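Local coordinates for Tol-Pal system protein TolB (Acinetobacter baumannii, PDB 7MX5), which probably acts as the periplasmic component of the Tol-Pal system, helping outer membrane invagination during cell division and the maintenance of outer membrane integrity, at residues A[18-23]-A[61-66]; A[101-106]-A[114-119]; A[139-144]-A[171-176]; A[251-256]-A[287-292]; A[328-333]-A[337-342]. All blocks are in the same frame, centred on the assembly; numbering follows the deposited sequence.

Contact 1: residues A[18-23]-A[61-66]; sequences AIVPFN and SDWQAA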
# COMPACT_ATOMS: atom_id res chain seq x y z
N ALA A 18 18.16 7.21 17.80
CA ALA A 18 18.17 6.56 19.11
C ALA A 18 16.80 6.71 19.75
O ALA A 18 16.21 7.80 19.74
CB ALA A 18 19.25 7.17 20.00
N ILE A 19 16.28 5.62 20.30
CA ILE A 19 15.00 5.62 20.99
C ILE A 19 15.23 5.06 22.39
O ILE A 19 15.45 3.85 22.56
CB ILE A 19 13.92 4.83 20.23
CG1 ILE A 19 12.66 4.66 21.09
CG2 ILE A 19 14.46 3.49 19.73
CD1 ILE A 19 11.62 3.79 20.44
N VAL A 20 15.20 5.93 23.39
CA VAL A 20 15.40 5.48 24.77
C VAL A 20 14.18 4.70 25.22
O VAL A 20 13.04 5.16 25.01
CB VAL A 20 15.66 6.68 25.69
CG1 VAL A 20 15.69 6.24 27.15
CG2 VAL A 20 16.96 7.37 25.31
N PRO A 21 14.34 3.51 25.81
CA PRO A 21 13.19 2.79 26.37
C PRO A 21 12.36 3.66 27.30
O PRO A 21 12.88 4.22 28.27
CB PRO A 21 13.83 1.62 27.13
CG PRO A 21 15.16 1.42 26.50
CD PRO A 21 15.57 2.68 25.79
N PHE A 22 11.07 3.80 26.99
CA PHE A 22 10.20 4.64 27.80
C PHE A 22 10.04 4.04 29.19
O PHE A 22 9.85 2.83 29.34
CB PHE A 22 8.83 4.80 27.15
CG PHE A 22 8.87 5.18 25.68
CD1 PHE A 22 9.98 5.81 25.13
CD2 PHE A 22 7.79 4.91 24.86
CE1 PHE A 22 10.01 6.15 23.79
CE2 PHE A 22 7.81 5.25 23.53
CZ PHE A 22 8.92 5.87 22.99
N ASN A 23 10.13 4.88 30.22
CA ASN A 23 9.93 4.40 31.58
C ASN A 23 8.49 3.94 31.75
O ASN A 23 7.55 4.59 31.29
CB ASN A 23 10.28 5.49 32.59
CG ASN A 23 9.65 6.82 32.25
OD1 ASN A 23 8.44 7.00 32.40
ND2 ASN A 23 10.47 7.76 31.80
N SER A 61 25.69 16.78 23.97
CA SER A 61 27.13 16.57 23.82
C SER A 61 27.47 15.10 23.66
O SER A 61 28.41 14.76 22.94
CB SER A 61 27.87 17.16 25.02
OG SER A 61 27.62 16.40 26.19
N ASP A 62 26.72 14.21 24.32
CA ASP A 62 27.02 12.79 24.29
C ASP A 62 26.41 12.07 23.09
O ASP A 62 26.96 11.05 22.65
CB ASP A 62 26.54 12.13 25.58
CG ASP A 62 26.87 12.95 26.81
OD1 ASP A 62 28.00 13.48 26.89
OD2 ASP A 62 26.00 13.08 27.69
N TRP A 63 25.29 12.57 22.57
CA TRP A 63 24.70 11.95 21.39
C TRP A 63 25.45 12.30 20.12
O TRP A 63 25.50 11.49 19.19
CB TRP A 63 23.23 12.35 21.27
CG TRP A 63 22.43 11.91 22.45
CD1 TRP A 63 22.01 12.69 23.49
CD2 TRP A 63 21.97 10.59 22.73
NE1 TRP A 63 21.31 11.94 24.40
CE2 TRP A 63 21.27 10.64 23.95
CE3 TRP A 63 22.07 9.36 22.06
CZ2 TRP A 63 20.68 9.51 24.52
CZ3 TRP A 63 21.48 8.25 22.63
CH2 TRP A 63 20.79 8.33 23.85
N GLN A 64 26.03 13.50 20.05
CA GLN A 64 26.93 13.79 18.93
C GLN A 64 28.15 12.89 18.97
O GLN A 64 28.60 12.39 17.94
CB GLN A 64 27.35 15.26 18.94
CG GLN A 64 28.03 15.71 17.65
CD GLN A 64 29.54 15.51 17.62
OE1 GLN A 64 30.10 14.67 18.32
NE2 GLN A 64 30.20 16.25 16.75
N ALA A 65 28.70 12.67 20.17
CA ALA A 65 29.92 11.89 20.31
C ALA A 65 29.76 10.50 19.69
O ALA A 65 30.70 9.98 19.08
CB ALA A 65 30.31 11.78 21.78
N ALA A 66 28.59 9.90 19.84
CA ALA A 66 28.29 8.61 19.24
C ALA A 66 27.75 8.73 17.82
O ALA A 66 27.27 7.73 17.27
CB ALA A 66 27.30 7.84 20.11
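Ala18, Val20 and Trp63 meet without a polar bond between them; the shortest sound one nearby stays within the helical segment, from Ser61 OG to Asp62 OD1 at 3.0 Å, and reaches the carboxylate from well above its plane. This bond ties two neighbouring side chains on the exposed side of helix 60-65, whereas Trp63, one residue further on, is turned to the sheet. Its CG stands beside the backbone N and anti to the carbonyl carbon (chi1 -61°), and with chi2 at 102° the six-membered half of the indole is carried toward strand 16-19. Three carbons of that six-membered ring, CE3, CZ3 and CH2, do the touching. Trp63 CZ3 comes within 3.6 Å of Ala18 CB, and CE3 of Trp63 follows at 4.1 Å from the same methyl group. Just past the end of the strand, Val20 CG2 approaches Trp63 CH2 at 4.2 Å, a looser touch. Both groups come at the indole obliquely. They can meet the same ring because Ala18 and Val20, two residues apart, direct their CB atoms to the same side, while Ile19 between them faces away and packs on helix 29-37. Backbone bonds from Ala18 and Val20 to Val72 tie this part of the chain to strand 70-78, and Ile58 and Leu49 add apolar neighbours to Trp63 and Val20. In the amino-terminal domain of TolB, the short helix 60-65 is thus joined to the mixed sheet through one large aromatic residue. With dispersion and burial as its chemistry, the contact should depend on shape more than on bond direction.

Contact 2: residues A[101-106]-A[114-119]; sequences ELLNVP and GHMVSD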
# COMPACT_ATOMS: atom_id res chain seq x y z
N GLU A 101 4.75 15.76 22.01
CA GLU A 101 3.35 15.44 21.84
C GLU A 101 2.88 14.45 22.90
O GLU A 101 3.67 13.68 23.44
CB GLU A 101 3.08 14.85 20.44
CG GLU A 101 3.54 15.73 19.29
CD GLU A 101 2.56 16.84 18.98
OE1 GLU A 101 1.50 16.90 19.64
OE2 GLU A 101 2.85 17.64 18.07
N LEU A 102 1.58 14.49 23.17
CA LEU A 102 0.91 13.50 23.99
C LEU A 102 -0.18 12.85 23.15
O LEU A 102 -0.94 13.54 22.47
CB LEU A 102 0.30 14.12 25.25
CG LEU A 102 -0.34 13.11 26.21
CD1 LEU A 102 0.56 12.83 27.40
CD2 LEU A 102 -1.72 13.57 26.66
N LEU A 103 -0.25 11.52 23.20
CA LEU A 103 -1.26 10.76 22.48
C LEU A 103 -2.02 9.90 23.48
O LEU A 103 -1.42 9.11 24.21
CB LEU A 103 -0.63 9.89 21.39
CG LEU A 103 -1.57 8.95 20.64
CD1 LEU A 103 -2.35 9.70 19.58
CD2 LEU A 103 -0.80 7.79 20.03
N ASN A 104 -3.34 10.07 23.51
CA ASN A 104 -4.20 9.27 24.38
C ASN A 104 -4.57 7.98 23.66
O ASN A 104 -5.07 8.01 22.53
CB ASN A 104 -5.45 10.05 24.77
CG ASN A 104 -5.24 10.89 26.01
OD1 ASN A 104 -5.38 10.41 27.14
ND2 ASN A 104 -4.89 12.16 25.81
N VAL A 105 -4.32 6.85 24.32
CA VAL A 105 -4.51 5.53 23.72
C VAL A 105 -5.64 4.84 24.47
O VAL A 105 -5.58 4.70 25.70
CB VAL A 105 -3.23 4.70 23.78
CG1 VAL A 105 -3.35 3.51 22.85
CG2 VAL A 105 -2.03 5.55 23.41
N PRO A 106 -6.69 4.39 23.78
CA PRO A 106 -7.80 3.74 24.48
C PRO A 106 -7.60 2.24 24.64
O PRO A 106 -8.00 1.45 23.77
CB PRO A 106 -9.00 4.07 23.59
CG PRO A 106 -8.41 4.18 22.21
CD PRO A 106 -6.98 4.63 22.36
N GLY A 114 1.74 3.03 18.42
CA GLY A 114 3.12 3.05 17.99
C GLY A 114 3.27 3.49 16.55
O GLY A 114 4.22 4.21 16.21
N HIS A 115 2.34 3.09 15.69
CA HIS A 115 2.37 3.53 14.30
C HIS A 115 2.08 5.03 14.19
O HIS A 115 2.61 5.69 13.29
CB HIS A 115 1.38 2.73 13.47
CG HIS A 115 1.71 1.27 13.39
ND1 HIS A 115 2.99 0.78 13.51
CD2 HIS A 115 0.91 0.18 13.21
CE1 HIS A 115 2.98 -0.53 13.40
NE2 HIS A 115 1.73 -0.92 13.22
N MET A 116 1.26 5.57 15.09
CA MET A 116 1.00 7.00 15.09
C MET A 116 2.24 7.78 15.52
O MET A 116 2.60 8.79 14.91
CB MET A 116 -0.19 7.33 16.00
CG MET A 116 -1.54 6.95 15.42
SD MET A 116 -2.76 6.58 16.69
CE MET A 116 -3.83 8.01 16.57
N VAL A 117 2.89 7.32 16.59
CA VAL A 117 4.12 7.97 17.05
C VAL A 117 5.18 7.91 15.95
O VAL A 117 5.86 8.91 15.67
CB VAL A 117 4.62 7.31 18.35
CG1 VAL A 117 5.99 7.85 18.73
CG2 VAL A 117 3.62 7.53 19.47
N SER A 118 5.33 6.75 15.31
CA SER A 118 6.30 6.62 14.23
C SER A 118 5.93 7.47 13.03
O SER A 118 6.81 7.99 12.34
CB SER A 118 6.43 5.16 13.83
OG SER A 118 6.63 4.33 14.96
N ASP A 119 4.63 7.62 12.75
CA ASP A 119 4.20 8.48 11.66
C ASP A 119 4.58 9.94 11.93
O ASP A 119 4.96 10.67 11.00
CB ASP A 119 2.69 8.36 11.45
CG ASP A 119 2.32 7.22 10.51
OD1 ASP A 119 3.22 6.44 10.14
OD2 ASP A 119 1.13 7.11 10.15
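Leu103 on strand 96-105 and Met116 on helix 110-126 form the closer half of this contact, their side chains crossing at about a right angle. Leu103 CD1 lies 3.8 Å from Met116 CE, while the other branch, Leu103 CD2, is 4.1 Å from Met116 SD and equally near Met116 CB. A bend at the last torsion of the methionine (chi3 108°) brings the terminal methyl to CD1, while SD and CB serve CD2. Yet this closer half is also the one nearer solvent, since Leu103 and Met116 are both partly exposed. The looser half lies deeper. Val117 CG2 stands 4.5 Å from Leu103 CD2, barely touching it, but Val117 is buried and also packs on Val32 of helix 29-37. Beyond it, the helix turns a polar side away from the strand. There Gly114 O takes two bonds from one residue, from Ser118 N at 2.9 Å and from Ser118 OG at 2.7 Å, the two donors arriving from opposite faces of the carbonyl plane. Asp35 OD2 is hydrogen-bonded to His115 ND1 and to Ser118 OG, linking this side to helix 29-37. Leucine, methionine and valine between an outermost strand and a helix that follows it closely in the chain make a familiar layer of an alpha/beta sandwich, in which helices 29-37 and 110-126 lie together against the mixed sheet.

Contact 3: residues A[139-144]-A[171-176]; sequences VLRNPA and PILSPA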
# COMPACT_ATOMS: atom_id res chain seq x y z
N VAL A 139 -5.39 -10.90 -1.04
CA VAL A 139 -6.14 -12.14 -1.21
C VAL A 139 -5.19 -13.31 -1.03
O VAL A 139 -4.24 -13.47 -1.81
CB VAL A 139 -6.84 -12.21 -2.58
CG1 VAL A 139 -7.59 -13.52 -2.71
CG2 VAL A 139 -7.77 -11.03 -2.77
N LEU A 140 -5.44 -14.11 0.00
CA LEU A 140 -4.67 -15.32 0.24
C LEU A 140 -5.27 -16.47 -0.56
O LEU A 140 -6.46 -16.76 -0.44
CB LEU A 140 -4.64 -15.67 1.73
CG LEU A 140 -3.92 -14.69 2.65
CD1 LEU A 140 -4.07 -15.10 4.11
CD2 LEU A 140 -2.45 -14.59 2.28
N ARG A 141 -4.44 -17.12 -1.37
CA ARG A 141 -4.85 -18.26 -2.18
C ARG A 141 -4.17 -19.51 -1.66
O ARG A 141 -2.93 -19.58 -1.62
CB ARG A 141 -4.51 -18.04 -3.65
CG ARG A 141 -5.15 -16.80 -4.26
CD ARG A 141 -4.84 -16.71 -5.75
NE ARG A 141 -5.34 -15.47 -6.34
CZ ARG A 141 -5.21 -15.15 -7.62
NH1 ARG A 141 -4.60 -15.96 -8.47
NH2 ARG A 141 -5.70 -13.99 -8.05
N ASN A 142 -4.96 -20.50 -1.25
CA ASN A 142 -4.44 -21.75 -0.71
C ASN A 142 -5.29 -22.90 -1.23
O ASN A 142 -6.36 -23.20 -0.67
CB ASN A 142 -4.42 -21.74 0.81
CG ASN A 142 -3.46 -22.76 1.39
OD1 ASN A 142 -2.95 -23.63 0.67
ND2 ASN A 142 -3.21 -22.67 2.69
N PRO A 143 -4.86 -23.58 -2.30
CA PRO A 143 -5.58 -24.78 -2.74
C PRO A 143 -5.46 -25.93 -1.77
O PRO A 143 -6.27 -26.87 -1.83
CB PRO A 143 -4.93 -25.12 -4.10
CG PRO A 143 -3.91 -24.04 -4.36
CD PRO A 143 -3.64 -23.33 -3.09
N ALA A 144 -4.48 -25.90 -0.86
CA ALA A 144 -4.38 -26.86 0.22
C ALA A 144 -5.37 -26.58 1.35
O ALA A 144 -5.23 -27.14 2.44
CB ALA A 144 -2.95 -26.89 0.78
N PRO A 171 -12.89 -18.19 -6.56
CA PRO A 171 -11.96 -17.06 -6.71
C PRO A 171 -12.52 -15.76 -6.15
O PRO A 171 -13.68 -15.40 -6.39
CB PRO A 171 -11.74 -16.98 -8.22
CG PRO A 171 -12.05 -18.33 -8.74
CD PRO A 171 -12.96 -19.02 -7.77
N ILE A 172 -11.67 -15.05 -5.41
CA ILE A 172 -11.91 -13.67 -5.00
C ILE A 172 -10.77 -12.84 -5.56
O ILE A 172 -9.60 -13.09 -5.24
CB ILE A 172 -12.00 -13.52 -3.47
CG1 ILE A 172 -13.25 -14.22 -2.94
CG2 ILE A 172 -12.00 -12.05 -3.08
CD1 ILE A 172 -13.28 -14.32 -1.43
N LEU A 173 -11.09 -11.86 -6.40
CA LEU A 173 -10.08 -11.15 -7.17
C LEU A 173 -10.24 -9.64 -7.03
O LEU A 173 -11.33 -9.12 -6.80
CB LEU A 173 -10.15 -11.51 -8.67
CG LEU A 173 -10.39 -12.98 -9.03
CD1 LEU A 173 -10.80 -13.11 -10.48
CD2 LEU A 173 -9.14 -13.81 -8.74
N SER A 174 -9.11 -8.94 -7.17
CA SER A 174 -9.01 -7.50 -7.33
C SER A 174 -9.70 -6.71 -6.22
O SER A 174 -10.75 -6.11 -6.45
CB SER A 174 -9.60 -7.09 -8.69
OG SER A 174 -8.98 -7.81 -9.74
N PRO A 175 -9.13 -6.68 -5.01
CA PRO A 175 -9.66 -5.77 -3.99
C PRO A 175 -9.33 -4.33 -4.34
O PRO A 175 -8.19 -4.01 -4.70
CB PRO A 175 -8.96 -6.22 -2.70
CG PRO A 175 -8.13 -7.41 -3.05
CD PRO A 175 -7.99 -7.47 -4.53
N ALA A 176 -10.33 -3.46 -4.25
CA ALA A 176 -10.18 -2.05 -4.59
C ALA A 176 -10.73 -1.20 -3.45
O ALA A 176 -11.84 -1.45 -2.97
CB ALA A 176 -10.89 -1.71 -5.90
O HOH W 1 -6.83 -12.94 -5.87
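Val139 carries the apolar part of this contact, reaching from strand 135-141 to strand 172-177. Its CG2 touches Pro175 CG at 3.6 Å and, less closely, Ile172 CG2 at 4.4 Å. The other methyl, Val139 CG1, stands anti to the backbone N (chi1 179°) and rests 3.3 Å from Ile172 O.

The polar link runs through a single water. Arg141 NH2 donates to it over 2.7 Å, and the water in turn donates a hydrogen bond to Ile172 O at 2.8 Å. It sits at the edge of the guanidinium, in its plane, where an N-H can point at it directly.

A mixed touch adds to these: Leu173 CD2 meets the same Arg141 NH2 at 3.5 Å, coming obliquely to the flat group as the extended arginine crosses the leucine at about a right angle. Glu394 gives NH2 a long, weak ionic partner and also bonds Ser174 OG.

The two strands belong to neighbouring blades of the beta propeller and run roughly antiparallel (151°), their axes 8.0 Å apart at closest, too far for backbone pairing. Strand 135-141 pairs with the C-terminal strand 391-397, so this interface adjoins the blade in which the two ends of the propeller chain close the ring. Its chemistry implies a seam between blades packed mainly with hydrocarbon, in which the water ties a carbonyl oxygen beside methyl groups to the arginine.

Contact 4: residues A[251-256]-A[287-292]; sequences KRMTND and YDFGNG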
# COMPACT_ATOMS: atom_id res chain seq x y z
N LYS A 251 -22.03 2.14 -19.15
CA LYS A 251 -21.80 2.38 -20.57
C LYS A 251 -20.30 2.37 -20.84
O LYS A 251 -19.52 2.83 -20.00
CB LYS A 251 -22.43 3.69 -21.04
CG LYS A 251 -23.41 3.52 -22.20
CD LYS A 251 -22.71 2.94 -23.43
CE LYS A 251 -23.20 1.53 -23.74
NZ LYS A 251 -23.77 1.42 -25.11
N ARG A 252 -19.91 1.85 -22.00
CA ARG A 252 -18.54 1.45 -22.27
C ARG A 252 -17.68 2.61 -22.77
O ARG A 252 -18.18 3.64 -23.21
CB ARG A 252 -18.52 0.31 -23.28
CG ARG A 252 -18.94 0.68 -24.68
CD ARG A 252 -18.29 -0.26 -25.67
NE ARG A 252 -16.89 0.08 -25.89
CZ ARG A 252 -16.43 0.70 -26.96
NH1 ARG A 252 -17.23 1.04 -27.96
NH2 ARG A 252 -15.13 0.99 -27.04
N MET A 253 -16.36 2.40 -22.70
CA MET A 253 -15.41 3.46 -23.02
C MET A 253 -14.36 3.05 -24.05
O MET A 253 -14.29 3.68 -25.12
CB MET A 253 -14.73 3.96 -21.75
CG MET A 253 -15.60 3.91 -20.51
SD MET A 253 -16.48 5.46 -20.25
CE MET A 253 -15.25 6.38 -19.34
N THR A 254 -13.52 2.08 -23.75
CA THR A 254 -12.42 1.84 -24.68
C THR A 254 -12.03 0.51 -25.31
O THR A 254 -12.58 0.10 -26.33
CB THR A 254 -11.08 2.43 -24.14
OG1 THR A 254 -11.32 3.36 -23.07
CG2 THR A 254 -10.31 3.12 -25.25
N ASN A 255 -11.08 -0.16 -24.67
CA ASN A 255 -10.43 -1.32 -25.27
C ASN A 255 -10.92 -2.69 -25.69
O ASN A 255 -11.13 -3.57 -24.88
CB ASN A 255 -9.05 -1.47 -24.69
CG ASN A 255 -8.01 -1.05 -25.65
OD1 ASN A 255 -7.08 -1.77 -25.92
ND2 ASN A 255 -8.22 0.10 -26.23
N ASP A 256 -11.05 -2.86 -27.00
CA ASP A 256 -11.34 -4.19 -27.51
C ASP A 256 -10.08 -4.71 -28.21
O ASP A 256 -10.05 -4.88 -29.43
CB ASP A 256 -12.54 -4.11 -28.47
CG ASP A 256 -13.10 -5.47 -28.85
OD1 ASP A 256 -12.33 -6.46 -28.89
OD2 ASP A 256 -14.31 -5.55 -29.14
N TYR A 287 -7.01 7.68 -20.99
CA TYR A 287 -8.28 8.13 -21.56
C TYR A 287 -8.71 9.40 -20.85
O TYR A 287 -8.90 9.41 -19.63
CB TYR A 287 -9.36 7.05 -21.42
CG TYR A 287 -10.71 7.48 -21.95
CD1 TYR A 287 -11.04 7.27 -23.28
CD2 TYR A 287 -11.64 8.10 -21.13
CE1 TYR A 287 -12.27 7.66 -23.78
CE2 TYR A 287 -12.87 8.49 -21.62
CZ TYR A 287 -13.18 8.27 -22.94
OH TYR A 287 -14.41 8.66 -23.43
N ASP A 288 -8.88 10.47 -21.62
CA ASP A 288 -9.30 11.76 -21.08
C ASP A 288 -10.83 11.82 -21.04
O ASP A 288 -11.49 11.63 -22.06
CB ASP A 288 -8.74 12.90 -21.93
CG ASP A 288 -8.89 14.25 -21.27
OD1 ASP A 288 -8.42 14.41 -20.12
OD2 ASP A 288 -9.48 15.16 -21.89
N PHE A 289 -11.38 12.09 -19.85
CA PHE A 289 -12.82 12.22 -19.72
C PHE A 289 -13.35 13.43 -20.48
O PHE A 289 -14.47 13.40 -21.00
CB PHE A 289 -13.22 12.32 -18.25
CG PHE A 289 -13.15 11.01 -17.51
CD1 PHE A 289 -13.82 9.90 -17.97
CD2 PHE A 289 -12.41 10.91 -16.34
CE1 PHE A 289 -13.75 8.70 -17.28
CE2 PHE A 289 -12.35 9.72 -15.65
CZ PHE A 289 -13.02 8.61 -16.12
N GLY A 290 -12.56 14.51 -20.55
CA GLY A 290 -13.00 15.75 -21.16
C GLY A 290 -13.37 15.64 -22.62
O GLY A 290 -14.49 15.99 -23.00
N ASN A 291 -12.45 15.17 -23.45
CA ASN A 291 -12.68 15.07 -24.89
C ASN A 291 -12.78 13.64 -25.39
O ASN A 291 -12.98 13.43 -26.59
CB ASN A 291 -11.57 15.81 -25.65
CG ASN A 291 -10.19 15.22 -25.40
OD1 ASN A 291 -10.02 14.33 -24.56
ND2 ASN A 291 -9.20 15.71 -26.13
N GLY A 292 -12.65 12.65 -24.51
CA GLY A 292 -12.74 11.26 -24.93
C GLY A 292 -11.54 10.74 -25.68
O GLY A 292 -11.64 9.69 -26.33
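The rings of Tyr287 and Phe289 share one visitor, the terminal methyl of Met253. It lies at the edge of the Phe289 ring, in its plane, with Met253 CE 3.4 Å from Phe289 CE1, and it comes obliquely to Tyr287, where Met253 CE is 3.9 Å from CE2. Phe272 meets both rings as well, its plane inclined to each. Another flat group, the guanidinium of Arg252, has the carbonyl carbon of Thr254 at its edge, and Arg252 NH2 donates to Thr254 O over 2.8 Å with a bent N-H...O angle of 130°.

Bends at chi2 and chi3 bring the methyl to both rings, the methionine side chain crossing each aromatic side chain at about a right angle. At another corner of the Tyr287 ring, on the same side of its plane as the methyl, Thr254 OG1 approaches CD1 at 3.9 Å, a plain touch, oblique to the ring.

Segment 251-256 leaves the outermost strand 249-252 of one propeller blade, and segment 287-292 ends strand 283-288 of the next. The four touching residues are all partly exposed. With no hydrogen bond across it, the boundary between these segments rests mainly on the methionine methyl against aromatic carbon.

Contact 5: residues A[328-333]-A[337-342]; sequences KVAIQD and GIVNIL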
# COMPACT_ATOMS: atom_id res chain seq x y z
N LYS A 328 9.20 -6.69 -14.50
CA LYS A 328 9.81 -5.80 -13.53
C LYS A 328 8.76 -4.83 -13.01
O LYS A 328 7.88 -4.39 -13.75
CB LYS A 328 10.98 -5.00 -14.13
CG LYS A 328 11.81 -5.76 -15.15
CD LYS A 328 12.97 -6.48 -14.49
CE LYS A 328 13.56 -7.54 -15.41
NZ LYS A 328 15.04 -7.62 -15.29
N VAL A 329 8.86 -4.50 -11.72
CA VAL A 329 8.10 -3.38 -11.16
C VAL A 329 8.85 -2.10 -11.50
O VAL A 329 10.03 -1.96 -11.16
CB VAL A 329 7.91 -3.54 -9.65
CG1 VAL A 329 7.19 -2.33 -9.08
CG2 VAL A 329 7.14 -4.82 -9.34
N ALA A 330 8.18 -1.18 -12.18
CA ALA A 330 8.82 0.04 -12.64
C ALA A 330 8.01 1.26 -12.21
O ALA A 330 6.81 1.17 -11.95
CB ALA A 330 8.99 0.05 -14.17
N ILE A 331 8.70 2.39 -12.14
CA ILE A 331 8.10 3.67 -11.77
C ILE A 331 8.41 4.66 -12.89
O ILE A 331 9.58 4.91 -13.20
CB ILE A 331 8.64 4.19 -10.43
CG1 ILE A 331 8.44 3.15 -9.33
CG2 ILE A 331 7.95 5.50 -10.06
CD1 ILE A 331 6.99 2.77 -9.10
N GLN A 332 7.36 5.22 -13.49
CA GLN A 332 7.50 6.25 -14.51
C GLN A 332 7.00 7.58 -13.97
O GLN A 332 5.90 7.65 -13.41
CB GLN A 332 6.74 5.88 -15.78
CG GLN A 332 6.94 6.88 -16.92
CD GLN A 332 6.11 6.57 -18.15
OE1 GLN A 332 6.45 5.68 -18.92
NE2 GLN A 332 5.03 7.32 -18.34
N ASP A 333 7.80 8.62 -14.13
CA ASP A 333 7.38 9.97 -13.79
C ASP A 333 6.46 10.50 -14.88
O ASP A 333 6.80 10.45 -16.07
CB ASP A 333 8.59 10.88 -13.61
CG ASP A 333 8.29 12.10 -12.76
OD1 ASP A 333 7.71 13.07 -13.29
OD2 ASP A 333 8.63 12.08 -11.55
N GLY A 337 8.39 11.48 -17.99
CA GLY A 337 8.44 10.24 -18.73
C GLY A 337 9.59 9.33 -18.38
O GLY A 337 9.76 8.29 -19.04
N ILE A 338 10.39 9.67 -17.37
CA ILE A 338 11.54 8.85 -17.00
C ILE A 338 11.05 7.58 -16.32
O ILE A 338 10.34 7.64 -15.31
CB ILE A 338 12.50 9.64 -16.09
CG1 ILE A 338 12.97 10.92 -16.78
CG2 ILE A 338 13.69 8.77 -15.71
CD1 ILE A 338 13.50 10.70 -18.18
N VAL A 339 11.42 6.43 -16.87
CA VAL A 339 11.01 5.13 -16.35
C VAL A 339 12.11 4.61 -15.43
O VAL A 339 13.27 4.50 -15.84
CB VAL A 339 10.72 4.14 -17.49
CG1 VAL A 339 10.71 2.71 -16.96
CG2 VAL A 339 9.39 4.47 -18.15
N ASN A 340 11.74 4.30 -14.20
CA ASN A 340 12.67 3.78 -13.19
C ASN A 340 12.30 2.34 -12.89
O ASN A 340 11.23 2.07 -12.34
CB ASN A 340 12.62 4.63 -11.92
CG ASN A 340 13.37 4.00 -10.76
OD1 ASN A 340 14.28 3.19 -10.96
ND2 ASN A 340 13.00 4.37 -9.54
N ILE A 341 13.18 1.41 -13.25
CA ILE A 341 12.98 0.00 -12.93
C ILE A 341 13.33 -0.21 -11.47
O ILE A 341 14.45 0.10 -11.03
CB ILE A 341 13.83 -0.90 -13.84
CG1 ILE A 341 13.35 -0.79 -15.29
CG2 ILE A 341 13.77 -2.34 -13.36
CD1 ILE A 341 13.67 -1.99 -16.15
N LEU A 342 12.38 -0.74 -10.70
CA LEU A 342 12.55 -0.90 -9.26
C LEU A 342 13.11 -2.27 -8.89
O LEU A 342 14.08 -2.36 -8.13
CB LEU A 342 11.21 -0.68 -8.55
CG LEU A 342 11.23 0.05 -7.21
CD1 LEU A 342 12.20 1.22 -7.24
CD2 LEU A 342 9.83 0.53 -6.86
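A beta hairpin, the outer half of a four-stranded propeller blade, brings strands 328-333 and 339-344 together, with Ile331 facing Asn340 as its hydrogen-bonded pair. Ile331 N donates to Asn340 O at 2.6 Å. Leu342 N meets Val329 O at 2.7 Å, in the carbonyl plane, and Asp333 N reaches Ile338 O at 3.0 Å. At the turn the ladder finishes with Gly337 N on Asp333 O at 2.7 Å. Gly337 has positive phi (82°), a backbone shape that suits glycine.

Side chains pack on both faces. Gln332 stretches out fully beyond CG and runs past Val339, whose CG2 is 3.3 Å from Gln332 OE1; the amide nitrogen bonds to Leu297 O. On the other side of the sheet, Ile331 CG1 and Leu342 CD2 meet obliquely at 3.9 Å. Lys328 contributes only its CB, 3.9 Å from Ile341 CG2.

Asp333, beside the turn, is paired with Lys315 in a salt bridge and makes weak bonds to the amides of Asn335 and Thr336. A short turn ending in Gly337 connects the strands, and an antiparallel hairpin whose last strand is outermost is how the third and fourth strands of a four-stranded propeller blade are paired.

In the fold
Contacts 1 and 2 both reach the mixed sheet of the amino-terminal domain, their nearest atoms about 6 Å apart, and each sets a helix against a strand with apolar side chains; contact 1 is buried, contact 2 only partly so. The other three lie in the propeller. Contacts 3 and 4 join neighbouring blades with no direct hydrogen bond across, but contact 3 is buried and admits a bridging water, whereas contact 4 lies at the surface and relies on methionine and aromatic rings. Contact 5 differs in kind: it falls within one blade, and backbone hydrogen bonds carry it. Pairing thus builds a blade, while side chains join blades and layers.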